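PDB 3C2H: Sys-1 protein from Caenorhabditis elegans, which acts as a transcription coregulator of the Wnt signaling asymmetry pathway, binding the TCF factor pop-1 directly and activating or repressing target genes. Local coordinates for residues Gln36-Gln41 against Thr89-Ile94; Asn56-Gly61 against Tyr79-Ile84; Val231-Tyr236 against Ile289-Gln294; Leu349-Ala354 against Cys401-Asn406. One frame throughout, in Å; residues are numbered along the deposited sequence.

How the contacts relate
Four helix and loop contacts sample the all-helical solenoid of this beta-catenin homolog. Contacts 1 and 2 lie together near the N-terminus, their centres about 16 Å apart and their nearest atoms about 5 Å apart without touching. Contact 2 falls within the chain between the two segments of contact 1, and helices 20-37 and 47-62, one from each, are consecutive. Contact 3 has its centre about 44 Å from that of contact 1 and about 40 Å from that of contact 2; a bound glycerol, probably from the crystallisation liquor, touches it at Thr291. Contact 4 is about 26 Å beyond contact 3, centre to centre, and lies across the chain's centre from contacts 1 and 2.

Contact 1: Gln36-Gln41 against Thr89-Ile94; sequences QDKFAQ and TFLPII
Ile94 sets its CD1 methyl squarely over one face of the Phe39 ring, with CD1 3.9 Å from the ring centroid and only 3° off the normal, a CH-pi contact centred on the ring. Ile93 takes the base of the same side chain: its CG2 lies 4.1 Å from Phe39 CB. With CG1 anti to the backbone N (chi1 -162°), Ile93 extends its other branch alongside the turn, where CD1 comes to 3.5 Å from Lys38 O and also lies near Ala40 N. At the margin, the aliphatic part of Lys38 passes Leu91, CD to CD1 at 4.4 Å, before the rest of the lysine chain leads away.

Behind these groups stands the backbone. Helix 20-37 ends as Lys38 adopts positive phi, and a type I' turn from Asp37 to Ala40, with a weak bond from Ala40 N to Asp37 O, turns Phe39 toward the loop 89-94. On the other segment, Ile94 N bonds to Leu91 O at 2.8 Å, bringing the two isoleucines onto one short bend. Further out, Phe39 meets the ring of Phe88 with the planes at about 70° and packs on Met47 and Cys50 of helix 47-62, while Ile94 touches Val51.

No hydrogen bond crosses between the segments, so the turn after helix 20-37 and the loop before helix 98-105 meet through dispersion and the hydrophobic effect.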
loop_
_atom_site.group_PDB
_atom_site.type_symbol
_atom_site.label_atom_id
_atom_site.label_comp_id
_atom_site.label_asym_id
_atom_site.label_seq_id
_atom_site.Cartn_x
_atom_site.Cartn_y
_atom_site.Cartn_z
ATOM N N GLN A 36 23.078 31.536 -24.025
ATOM C CA GLN A 36 24.531 31.698 -23.963
ATOM C C GLN A 36 24.978 32.255 -22.612
ATOM O O GLN A 36 25.747 31.614 -21.886
ATOM C CB GLN A 36 24.996 32.626 -25.099
ATOM C CG GLN A 36 26.508 32.918 -25.144
ATOM C CD GLN A 36 26.856 34.189 -25.925
ATOM O OE1 GLN A 36 26.092 34.647 -26.783
ATOM N NE2 GLN A 36 28.020 34.763 -25.627
ATOM N N ASP A 37 24.465 33.443 -22.290
ATOM C CA ASP A 37 24.902 34.253 -21.146
ATOM C C ASP A 37 24.701 33.576 -19.787
ATOM O O ASP A 37 25.518 33.755 -18.878
ATOM C CB ASP A 37 24.153 35.596 -21.152
ATOM C CG ASP A 37 25.080 36.797 -21.087
ATOM O OD1 ASP A 37 26.297 36.622 -20.857
ATOM O OD2 ASP A 37 24.581 37.928 -21.276
ATOM N N LYS A 38 23.616 32.808 -19.661
ATOM C CA LYS A 38 23.175 32.250 -18.377
ATOM C C LYS A 38 23.156 33.322 -17.270
ATOM O O LYS A 38 23.593 33.083 -16.137
ATOM C CB LYS A 38 23.993 31.006 -17.989
ATOM C CG LYS A 38 23.777 29.811 -18.926
ATOM C CD LYS A 38 24.059 28.465 -18.243
ATOM C CE LYS A 38 25.442 27.898 -18.582
ATOM N NZ LYS A 38 26.547 28.500 -17.785
ATOM N N PHE A 39 22.669 34.511 -17.651
ATOM C CA PHE A 39 22.394 35.656 -16.758
ATOM C C PHE A 39 23.566 36.334 -16.038
ATOM O O PHE A 39 23.387 37.404 -15.443
ATOM C CB PHE A 39 21.279 35.311 -15.760
ATOM C CG PHE A 39 19.902 35.637 -16.256
ATOM C CD1 PHE A 39 19.210 36.727 -15.743
ATOM C CD2 PHE A 39 19.301 34.864 -17.241
ATOM C CE1 PHE A 39 17.934 37.036 -16.197
ATOM C CE2 PHE A 39 18.030 35.170 -17.702
ATOM C CZ PHE A 39 17.345 36.258 -17.182
ATOM N N ALA A 40 24.757 35.740 -16.120
ATOM C CA ALA A 40 25.918 36.130 -15.291
ATOM C C ALA A 40 26.434 37.584 -15.405
ATOM O O ALA A 40 27.337 37.979 -14.663
ATOM C CB ALA A 40 27.070 35.129 -15.493
ATOM N N GLN A 41 25.862 38.372 -16.314
ATOM C CA GLN A 41 26.292 39.763 -16.516
ATOM C C GLN A 41 25.436 40.786 -15.770
ATOM O O GLN A 41 25.904 41.887 -15.457
ATOM C CB GLN A 41 26.328 40.116 -18.009
ATOM C CG GLN A 41 27.402 39.383 -18.818
ATOM C CD GLN A 41 28.798 39.503 -18.220
ATOM O OE1 GLN A 41 29.508 38.504 -18.083
ATOM N NE2 GLN A 41 29.195 40.723 -17.857
ATOM N N THR A 89 13.174 27.506 -14.833
ATOM C CA THR A 89 12.733 26.547 -13.820
ATOM C C THR A 89 13.743 25.428 -13.499
ATOM O O THR A 89 13.446 24.553 -12.689
ATOM C CB THR A 89 11.342 25.945 -14.155
ATOM O OG1 THR A 89 11.425 25.154 -15.344
ATOM C CG2 THR A 89 10.298 27.039 -14.341
ATOM N N PHE A 90 14.920 25.450 -14.119
ATOM C CA PHE A 90 15.963 24.473 -13.776
ATOM C C PHE A 90 17.340 25.091 -13.651
ATOM O O PHE A 90 18.278 24.435 -13.198
ATOM C CB PHE A 90 15.996 23.279 -14.752
ATOM C CG PHE A 90 16.429 23.624 -16.167
ATOM C CD1 PHE A 90 17.720 24.080 -16.438
ATOM C CD2 PHE A 90 15.556 23.436 -17.233
ATOM C CE1 PHE A 90 18.113 24.378 -17.744
ATOM C CE2 PHE A 90 15.943 23.732 -18.539
ATOM C CZ PHE A 90 17.224 24.201 -18.794
ATOM N N LEU A 91 17.449 26.352 -14.061
ATOM C CA LEU A 91 18.730 27.065 -14.121
ATOM C C LEU A 91 19.182 27.493 -12.718
ATOM O O LEU A 91 18.546 28.355 -12.106
ATOM C CB LEU A 91 18.596 28.287 -15.043
ATOM C CG LEU A 91 19.626 28.606 -16.130
ATOM C CD1 LEU A 91 20.068 27.362 -16.897
ATOM C CD2 LEU A 91 19.036 29.629 -17.085
ATOM N N PRO A 92 20.283 26.898 -12.204
ATOM C CA PRO A 92 20.762 27.192 -10.845
ATOM C C PRO A 92 20.718 28.684 -10.489
ATOM O O PRO A 92 20.267 29.039 -9.397
ATOM C CB PRO A 92 22.209 26.694 -10.872
ATOM C CG PRO A 92 22.169 25.548 -11.816
ATOM C CD PRO A 92 21.158 25.922 -12.884
ATOM N N ILE A 93 21.151 29.536 -11.418
ATOM C CA ILE A 93 21.231 30.977 -11.181
ATOM C C ILE A 93 19.876 31.628 -10.878
ATOM O O ILE A 93 19.805 32.594 -10.118
ATOM C CB ILE A 93 21.975 31.711 -12.344
ATOM C CG1 ILE A 93 22.448 33.104 -11.898
ATOM C CG2 ILE A 93 21.113 31.772 -13.615
ATOM C CD1 ILE A 93 23.664 33.621 -12.647
ATOM N N ILE A 94 18.807 31.085 -11.449
ATOM C CA ILE A 94 17.477 31.687 -11.322
ATOM C C ILE A 94 16.703 31.238 -10.066
ATOM O O ILE A 94 15.780 31.936 -9.625
ATOM C CB ILE A 94 16.633 31.466 -12.619
ATOM C CG1 ILE A 94 17.310 32.126 -13.833
ATOM C CG2 ILE A 94 15.194 31.960 -12.459
ATOM C CD1 ILE A 94 17.277 33.665 -13.861
#

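Contact 2: Asn56-Gly61 against Tyr79-Ile84; sequences NIIYDG and YNLLDI
Leu81 points at helix 47-62 and splits its two methyls there: CD1 rests on the backbone of Gly61, 3.6 Å from its CA, and CD2 comes to 4.4 Å from Ile57 CG2. A CB at Gly61 would collide with Leu81 CD1, so the lack of a side chain probably makes room for the leucine.

The remaining apolar contacts run through Ile58. Its CG1, anti to the carbonyl carbon (chi1 -68°), starts a chain that goes on extended to CD1. On the way CG1 passes Leu81 CB at 4.3 Å, and CD1 ends 3.8 Å from Ile84 CG2. The same CD1 also lies 3.8 Å from Leu81 O, a contact of methyl with carbonyl oxygen.

As for the helices themselves, their short segments run roughly antiparallel, 145° between N-to-C directions, with axes 9.7 Å apart at closest approach. Ile58 and Leu81 are the nearest pair by CA. Helix 20-37 adds Ala27 against Leu81 and Ile34 against Ile84, giving a packing of three successive helices consistent with the armadillo-type solenoid expected of a beta-catenin homolog.

Polar side chains find their partners away from this interface: Asp60 forms a salt bridge to Arg23 and a hydrogen bond to Trp14, and Asp83 is bridged to Arg31, Arg86 and Arg87. On the backbone, Gly61 O accepts from Trp78 NE1.

All five touching residues are buried and no hydrogen bond joins the segments, so the seam depends on the fit of branched aliphatic groups against one another and against bare backbone at Gly61, with directional bonding left to its surroundings.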
loop_
_atom_site.group_PDB
_atom_site.type_symbol
_atom_site.label_atom_id
_atom_site.label_comp_id
_atom_site.label_asym_id
_atom_site.label_seq_id
_atom_site.Cartn_x
_atom_site.Cartn_y
_atom_site.Cartn_z
ATOM N N ASN A 56 7.124 38.997 -17.706
ATOM C CA ASN A 56 6.015 39.809 -18.197
ATOM C C ASN A 56 5.953 39.829 -19.714
ATOM O O ASN A 56 4.870 39.927 -20.287
ATOM C CB ASN A 56 6.066 41.223 -17.623
ATOM C CG ASN A 56 5.775 41.261 -16.126
ATOM O OD1 ASN A 56 5.534 40.229 -15.486
ATOM N ND2 ASN A 56 5.801 42.457 -15.560
ATOM N N ILE A 57 7.108 39.716 -20.362
ATOM C CA ILE A 57 7.148 39.586 -21.816
ATOM C C ILE A 57 6.581 38.224 -22.210
ATOM O O ILE A 57 5.715 38.137 -23.090
ATOM C CB ILE A 57 8.576 39.773 -22.385
ATOM C CG1 ILE A 57 9.011 41.235 -22.252
ATOM C CG2 ILE A 57 8.630 39.339 -23.838
ATOM C CD1 ILE A 57 10.512 41.451 -22.387
ATOM N N ILE A 58 7.066 37.171 -21.550
ATOM C CA ILE A 58 6.533 35.823 -21.741
ATOM C C ILE A 58 5.010 35.862 -21.620
ATOM O O ILE A 58 4.289 35.492 -22.555
ATOM C CB ILE A 58 7.153 34.811 -20.743
ATOM C CG1 ILE A 58 8.642 34.609 -21.056
ATOM C CG2 ILE A 58 6.390 33.469 -20.770
ATOM C CD1 ILE A 58 9.425 33.917 -19.958
ATOM N N TYR A 59 4.521 36.349 -20.489
ATOM C CA TYR A 59 3.083 36.416 -20.271
ATOM C C TYR A 59 2.398 37.215 -21.381
ATOM O O TYR A 59 1.402 36.757 -21.930
ATOM C CB TYR A 59 2.776 36.941 -18.860
ATOM C CG TYR A 59 1.310 37.124 -18.489
ATOM C CD1 TYR A 59 0.280 36.602 -19.277
ATOM C CD2 TYR A 59 0.957 37.812 -17.320
ATOM C CE1 TYR A 59 -1.050 36.784 -18.930
ATOM C CE2 TYR A 59 -0.378 37.987 -16.957
ATOM C CZ TYR A 59 -1.370 37.474 -17.768
ATOM O OH TYR A 59 -2.687 37.636 -17.421
ATOM N N ASP A 60 2.953 38.373 -21.745
ATOM C CA ASP A 60 2.373 39.220 -22.798
ATOM C C ASP A 60 2.429 38.543 -24.171
ATOM O O ASP A 60 1.481 38.640 -24.957
ATOM C CB ASP A 60 3.065 40.595 -22.838
ATOM C CG ASP A 60 2.532 41.495 -23.951
ATOM O OD1 ASP A 60 1.426 42.067 -23.804
ATOM O OD2 ASP A 60 3.234 41.626 -24.979
ATOM N N GLY A 61 3.537 37.856 -24.442
ATOM C CA GLY A 61 3.710 37.106 -25.685
ATOM C C GLY A 61 2.706 35.981 -25.903
ATOM O O GLY A 61 2.367 35.667 -27.045
ATOM N N TYR A 79 7.138 28.885 -28.681
ATOM C CA TYR A 79 8.203 27.921 -28.441
ATOM C C TYR A 79 9.419 28.588 -27.822
ATOM O O TYR A 79 10.038 28.031 -26.915
ATOM C CB TYR A 79 8.612 27.138 -29.700
ATOM C CG TYR A 79 9.581 26.018 -29.378
ATOM C CD1 TYR A 79 9.120 24.766 -28.965
ATOM C CD2 TYR A 79 10.961 26.218 -29.447
ATOM C CE1 TYR A 79 10.016 23.732 -28.640
ATOM C CE2 TYR A 79 11.860 25.190 -29.127
ATOM C CZ TYR A 79 11.378 23.956 -28.727
ATOM O OH TYR A 79 12.263 22.948 -28.423
ATOM N N ASN A 80 9.765 29.765 -28.330
ATOM C CA ASN A 80 10.910 30.515 -27.822
ATOM C C ASN A 80 10.675 30.994 -26.390
ATOM O O ASN A 80 11.536 30.833 -25.519
ATOM C CB ASN A 80 11.214 31.700 -28.747
ATOM C CG ASN A 80 11.905 31.275 -30.027
ATOM O OD1 ASN A 80 12.989 30.689 -29.999
ATOM N ND2 ASN A 80 11.278 31.565 -31.157
ATOM N N LEU A 81 9.489 31.556 -26.163
ATOM C CA LEU A 81 9.100 32.084 -24.861
ATOM C C LEU A 81 8.923 30.989 -23.803
ATOM O O LEU A 81 9.315 31.172 -22.644
ATOM C CB LEU A 81 7.829 32.939 -24.970
ATOM C CG LEU A 81 7.880 34.175 -25.871
ATOM C CD1 LEU A 81 6.498 34.790 -25.997
ATOM C CD2 LEU A 81 8.906 35.207 -25.378
ATOM N N LEU A 82 8.353 29.854 -24.198
ATOM C CA LEU A 82 8.162 28.754 -23.262
ATOM C C LEU A 82 9.490 28.104 -22.960
ATOM O O LEU A 82 9.667 27.511 -21.898
ATOM C CB LEU A 82 7.168 27.726 -23.796
ATOM C CG LEU A 82 5.744 28.254 -23.984
ATOM C CD1 LEU A 82 4.911 27.299 -24.820
ATOM C CD2 LEU A 82 5.066 28.560 -22.648
ATOM N N ASP A 83 10.433 28.232 -23.884
ATOM C CA ASP A 83 11.755 27.663 -23.672
ATOM C C ASP A 83 12.535 28.455 -22.643
ATOM O O ASP A 83 13.289 27.871 -21.865
ATOM C CB ASP A 83 12.554 27.595 -24.962
ATOM C CG ASP A 83 13.790 26.755 -24.812
ATOM O OD1 ASP A 83 13.649 25.524 -24.602
ATOM O OD2 ASP A 83 14.902 27.324 -24.883
ATOM N N ILE A 84 12.352 29.782 -22.660
ATOM C CA ILE A 84 12.924 30.675 -21.662
ATOM C C ILE A 84 12.327 30.299 -20.313
ATOM O O ILE A 84 13.054 30.043 -19.341
ATOM C CB ILE A 84 12.618 32.161 -21.985
ATOM C CG1 ILE A 84 13.319 32.592 -23.286
ATOM C CG2 ILE A 84 13.061 33.068 -20.841
ATOM C CD1 ILE A 84 12.669 33.792 -23.985
#

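Contact 3: Val231-Tyr236 against Ile289-Gln294; sequences VMIGSY and ITTVVQ
Tyr236 and Val292 join helices 224-239 and 285-292 in what is, as expected of a beta-catenin homolog, an armadillo-type solenoid of stacked helices. Val292 CG2 is the methyl on which three side chains converge: it meets Tyr236 CB and Met232 CE, each at 3.7 Å, and has Ile233 CD1 a little further off. Met232, bent at chi3, turns its CE back to lie near Ile289 N. Phe264 and Ile260 of helix 251-270 back the valine.

Tyr236 swings out with CG anti to its own N (chi1 175°), which carries the ring across the end of helix 285-292. Thr291 O lies 3.7 Å above one face of the ring, offset toward the rim, and Thr291 CG2 comes to 3.9 Å from Tyr236 CE2. Thr291 OG1 itself bonds to Gly287 O and to a glycerol. A leucine in place of Tyr236 would probably strip Thr291 O of the ring face now lying against it and leave a gap beside Gln294.

The Gln294 amide runs 20° from the ring plane without a hydrogen bond to Tyr236 OH; Gln294 NE2 instead donates to Thr291 O at 2.7 Å, nearly straight at 167°, in the carbonyl plane on a lone pair.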
loop_
_atom_site.group_PDB
_atom_site.type_symbol
_atom_site.label_atom_id
_atom_site.label_comp_id
_atom_site.label_asym_id
_atom_site.label_seq_id
_atom_site.Cartn_x
_atom_site.Cartn_y
_atom_site.Cartn_z
ATOM N N VAL A 231 -7.981 2.969 -19.581
ATOM C CA VAL A 231 -6.582 3.247 -19.948
ATOM C C VAL A 231 -5.618 2.051 -19.685
ATOM O O VAL A 231 -4.818 1.709 -20.562
ATOM C CB VAL A 231 -6.032 4.524 -19.239
ATOM C CG1 VAL A 231 -4.563 4.743 -19.572
ATOM C CG2 VAL A 231 -6.826 5.747 -19.611
ATOM N N MET A 232 -5.666 1.457 -18.485
ATOM C CA MET A 232 -4.973 0.188 -18.198
ATOM C C MET A 232 -5.266 -0.849 -19.285
ATOM O O MET A 232 -4.347 -1.451 -19.843
ATOM C CB MET A 232 -5.465 -0.431 -16.884
ATOM C CG MET A 232 -4.916 0.109 -15.572
ATOM S SD MET A 232 -5.880 -0.674 -14.225
ATOM C CE MET A 232 -6.021 -2.326 -14.914
ATOM N N ILE A 233 -6.554 -1.062 -19.559
ATOM C CA ILE A 233 -6.988 -2.112 -20.478
ATOM C C ILE A 233 -6.615 -1.774 -21.904
ATOM O O ILE A 233 -6.118 -2.640 -22.627
ATOM C CB ILE A 233 -8.497 -2.411 -20.357
ATOM C CG1 ILE A 233 -8.794 -3.099 -19.012
ATOM C CG2 ILE A 233 -8.971 -3.267 -21.514
ATOM C CD1 ILE A 233 -8.172 -4.505 -18.826
ATOM N N GLY A 234 -6.839 -0.516 -22.292
ATOM C CA GLY A 234 -6.434 -0.002 -23.600
ATOM C C GLY A 234 -4.954 -0.206 -23.878
ATOM O O GLY A 234 -4.584 -0.674 -24.953
ATOM N N SER A 235 -4.112 0.136 -22.903
ATOM C CA SER A 235 -2.674 -0.038 -23.032
ATOM C C SER A 235 -2.335 -1.510 -23.099
ATOM O O SER A 235 -1.485 -1.913 -23.895
ATOM C CB SER A 235 -1.919 0.601 -21.864
ATOM O OG SER A 235 -2.300 1.945 -21.659
ATOM N N TYR A 236 -3.000 -2.306 -22.266
ATOM C CA TYR A 236 -2.749 -3.738 -22.233
ATOM C C TYR A 236 -3.074 -4.394 -23.568
ATOM O O TYR A 236 -2.323 -5.231 -24.044
ATOM C CB TYR A 236 -3.519 -4.432 -21.110
ATOM C CG TYR A 236 -3.335 -5.909 -21.182
ATOM C CD1 TYR A 236 -2.121 -6.487 -20.810
ATOM C CD2 TYR A 236 -4.337 -6.727 -21.691
ATOM C CE1 TYR A 236 -1.915 -7.838 -20.911
ATOM C CE2 TYR A 236 -4.140 -8.103 -21.799
ATOM C CZ TYR A 236 -2.922 -8.641 -21.401
ATOM O OH TYR A 236 -2.703 -9.986 -21.498
ATOM N N ILE A 289 -6.912 -5.329 -13.229
ATOM C CA ILE A 289 -5.517 -5.516 -12.829
ATOM C C ILE A 289 -5.051 -6.911 -13.161
ATOM O O ILE A 289 -3.970 -7.099 -13.727
ATOM C CB ILE A 289 -5.307 -5.332 -11.321
ATOM C CG1 ILE A 289 -5.648 -3.908 -10.875
ATOM C CG2 ILE A 289 -3.877 -5.697 -10.928
ATOM C CD1 ILE A 289 -5.874 -3.805 -9.361
ATOM N N THR A 290 -5.879 -7.885 -12.797
ATOM C CA THR A 290 -5.548 -9.280 -12.927
ATOM C C THR A 290 -5.302 -9.591 -14.373
ATOM O O THR A 290 -4.360 -10.302 -14.695
ATOM C CB THR A 290 -6.646 -10.164 -12.318
ATOM O OG1 THR A 290 -6.698 -9.903 -10.915
ATOM C CG2 THR A 290 -6.353 -11.658 -12.514
ATOM N N THR A 291 -6.121 -9.036 -15.252
ATOM C CA THR A 291 -5.889 -9.173 -16.687
ATOM C C THR A 291 -4.540 -8.587 -17.117
ATOM O O THR A 291 -3.765 -9.233 -17.838
ATOM C CB THR A 291 -7.019 -8.500 -17.475
ATOM O OG1 THR A 291 -8.259 -9.111 -17.103
ATOM C CG2 THR A 291 -6.810 -8.647 -18.996
ATOM N N VAL A 292 -4.277 -7.365 -16.644
ATOM C CA VAL A 292 -3.112 -6.587 -17.023
ATOM C C VAL A 292 -1.785 -7.181 -16.532
ATOM O O VAL A 292 -0.793 -7.160 -17.263
ATOM C CB VAL A 292 -3.262 -5.133 -16.566
ATOM C CG1 VAL A 292 -1.922 -4.426 -16.596
ATOM C CG2 VAL A 292 -4.257 -4.405 -17.457
ATOM N N VAL A 293 -1.754 -7.720 -15.318
ATOM C CA VAL A 293 -0.509 -8.301 -14.822
ATOM C C VAL A 293 -0.194 -9.661 -15.449
ATOM O O VAL A 293 0.736 -10.335 -15.016
ATOM C CB VAL A 293 -0.393 -8.356 -13.262
ATOM C CG1 VAL A 293 -0.609 -6.989 -12.669
ATOM C CG2 VAL A 293 -1.349 -9.400 -12.646
ATOM N N GLN A 294 -0.947 -10.057 -16.477
ATOM C CA GLN A 294 -0.540 -11.207 -17.293
ATOM C C GLN A 294 0.713 -10.886 -18.084
ATOM O O GLN A 294 1.445 -11.796 -18.468
ATOM C CB GLN A 294 -1.615 -11.600 -18.284
ATOM C CG GLN A 294 -2.766 -12.360 -17.697
ATOM C CD GLN A 294 -3.870 -12.592 -18.716
ATOM O OE1 GLN A 294 -4.051 -13.709 -19.180
ATOM N NE2 GLN A 294 -4.605 -11.532 -19.074
#

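Contact 4: Leu349-Ala354 against Cys401-Asn406; sequences LSNVVA and CLRTLN
Thr404 turns both branches toward helix 339-353: with OG1 beside the backbone N (chi1 -59°) and against Ser350 CB, CG2 stands anti to that N and meets Leu349 CG at 3.8 Å. Leu349 reaches that methyl because its CG is also anti to the backbone N (chi1 -177°). Val353 CG2 approaches the same CG2 more loosely, at 4.3 Å.

The hydroxyls here serve their own helices. Thr404 OG1 bonds to Asn400 O, and Ser350 OG bonds to Thr346 O and Gly347 O, which must share its single proton. Replacing Thr404 with an alanine would probably open a gap beside Leu349 and Val353 and leave Asn400 O without its side-chain donor.

Arg403 brings its guanidinium back toward Ser350 and Asn351. Ser350 OG lies over one face, 3.5 Å from NH2 but at an angle too poor for a hydrogen bond, and Asn351 OD1 sits at the edge, in plane, 3.7 Å from NH2. The Asn351 amide is held by Ser312 through ND2.

Small side chains at the crossing let the backbones close in, with CA of Ser350 and CA of Thr404 only 4.4 Å apart. The short segments run nearly parallel, at 21° and 8.5 Å between axes, a close side-by-side packing of helices consistent with the stacked layers of an armadillo-type solenoid.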
loop_
_atom_site.group_PDB
_atom_site.type_symbol
_atom_site.label_atom_id
_atom_site.label_comp_id
_atom_site.label_asym_id
_atom_site.label_seq_id
_atom_site.Cartn_x
_atom_site.Cartn_y
_atom_site.Cartn_z
ATOM N N LEU A 349 -4.794 -12.694 -0.728
ATOM C CA LEU A 349 -5.501 -13.943 -0.492
ATOM C C LEU A 349 -6.179 -13.956 0.882
ATOM O O LEU A 349 -7.382 -14.181 0.963
ATOM C CB LEU A 349 -4.545 -15.117 -0.657
ATOM C CG LEU A 349 -5.051 -16.548 -0.529
ATOM C CD1 LEU A 349 -6.145 -16.870 -1.544
ATOM C CD2 LEU A 349 -3.871 -17.479 -0.730
ATOM N N SER A 350 -5.434 -13.661 1.946
ATOM C CA SER A 350 -6.004 -13.708 3.296
ATOM C C SER A 350 -7.146 -12.728 3.497
ATOM O O SER A 350 -8.153 -13.080 4.103
ATOM C CB SER A 350 -4.939 -13.508 4.366
ATOM O OG SER A 350 -4.040 -12.490 3.982
ATOM N N ASN A 351 -7.014 -11.513 2.980
ATOM C CA ASN A 351 -8.132 -10.565 3.012
ATOM C C ASN A 351 -9.337 -11.001 2.176
ATOM O O ASN A 351 -10.488 -10.819 2.590
ATOM C CB ASN A 351 -7.682 -9.174 2.590
ATOM C CG ASN A 351 -6.737 -8.553 3.578
ATOM O OD1 ASN A 351 -6.848 -8.776 4.784
ATOM N ND2 ASN A 351 -5.783 -7.775 3.075
ATOM N N VAL A 352 -9.083 -11.573 1.004
ATOM C CA VAL A 352 -10.180 -11.944 0.120
ATOM C C VAL A 352 -11.022 -13.122 0.652
ATOM O O VAL A 352 -12.245 -13.132 0.491
ATOM C CB VAL A 352 -9.714 -12.160 -1.355
ATOM C CG1 VAL A 352 -9.168 -13.550 -1.580
ATOM C CG2 VAL A 352 -10.853 -11.910 -2.291
ATOM N N VAL A 353 -10.372 -14.095 1.292
ATOM C CA VAL A 353 -11.082 -15.274 1.790
ATOM C C VAL A 353 -11.786 -14.973 3.111
ATOM O O VAL A 353 -12.697 -15.685 3.507
ATOM C CB VAL A 353 -10.154 -16.518 1.952
ATOM C CG1 VAL A 353 -9.528 -16.896 0.628
ATOM C CG2 VAL A 353 -9.077 -16.284 3.005
ATOM N N ALA A 354 -11.355 -13.916 3.795
ATOM C CA ALA A 354 -11.898 -13.582 5.102
ATOM C C ALA A 354 -13.399 -13.334 5.007
ATOM O O ALA A 354 -13.845 -12.513 4.201
ATOM C CB ALA A 354 -11.184 -12.376 5.688
ATOM N N CYS A 401 0.148 -16.185 5.213
ATOM C CA CYS A 401 -0.168 -17.546 4.855
ATOM C C CYS A 401 -0.941 -18.196 5.978
ATOM O O CYS A 401 -1.948 -18.851 5.740
ATOM C CB CYS A 401 1.108 -18.329 4.561
ATOM S SG CYS A 401 1.797 -18.077 2.892
ATOM N N LEU A 402 -0.468 -18.001 7.203
ATOM C CA LEU A 402 -1.079 -18.593 8.372
ATOM C C LEU A 402 -2.422 -17.947 8.646
ATOM O O LEU A 402 -3.346 -18.609 9.105
ATOM C CB LEU A 402 -0.146 -18.479 9.581
ATOM C CG LEU A 402 1.125 -19.329 9.471
ATOM C CD1 LEU A 402 2.086 -19.071 10.612
ATOM C CD2 LEU A 402 0.790 -20.823 9.379
ATOM N N ARG A 403 -2.544 -16.657 8.346
ATOM C CA ARG A 403 -3.840 -15.982 8.439
ATOM C C ARG A 403 -4.826 -16.535 7.398
ATOM O O ARG A 403 -6.029 -16.593 7.640
ATOM C CB ARG A 403 -3.685 -14.460 8.325
ATOM C CG ARG A 403 -3.597 -13.772 9.681
ATOM C CD ARG A 403 -3.167 -12.312 9.618
ATOM N NE ARG A 403 -3.880 -11.571 8.583
ATOM C CZ ARG A 403 -3.288 -10.910 7.591
ATOM N NH1 ARG A 403 -1.961 -10.866 7.509
ATOM N NH2 ARG A 403 -4.027 -10.280 6.689
ATOM N N THR A 404 -4.313 -16.958 6.248
ATOM C CA THR A 404 -5.163 -17.544 5.244
ATOM C C THR A 404 -5.662 -18.896 5.729
ATOM O O THR A 404 -6.865 -19.178 5.678
ATOM C CB THR A 404 -4.423 -17.690 3.909
ATOM O OG1 THR A 404 -3.991 -16.392 3.485
ATOM C CG2 THR A 404 -5.333 -18.306 2.830
ATOM N N LEU A 405 -4.727 -19.724 6.196
ATOM C CA LEU A 405 -5.037 -21.048 6.729
ATOM C C LEU A 405 -6.075 -20.962 7.853
ATOM O O LEU A 405 -7.086 -21.646 7.813
ATOM C CB LEU A 405 -3.761 -21.733 7.210
ATOM C CG LEU A 405 -3.896 -23.094 7.899
ATOM C CD1 LEU A 405 -4.183 -24.197 6.900
ATOM C CD2 LEU A 405 -2.625 -23.406 8.666
ATOM N N ASN A 406 -5.843 -20.091 8.829
ATOM C CA ASN A 406 -6.781 -19.922 9.931
ATOM C C ASN A 406 -8.215 -19.633 9.471
ATOM O O ASN A 406 -9.174 -20.126 10.078
ATOM C CB ASN A 406 -6.292 -18.836 10.891
ATOM C CG ASN A 406 -4.980 -19.197 11.557
ATOM O OD1 ASN A 406 -4.482 -20.323 11.426
ATOM N ND2 ASN A 406 -4.399 -18.236 12.269
#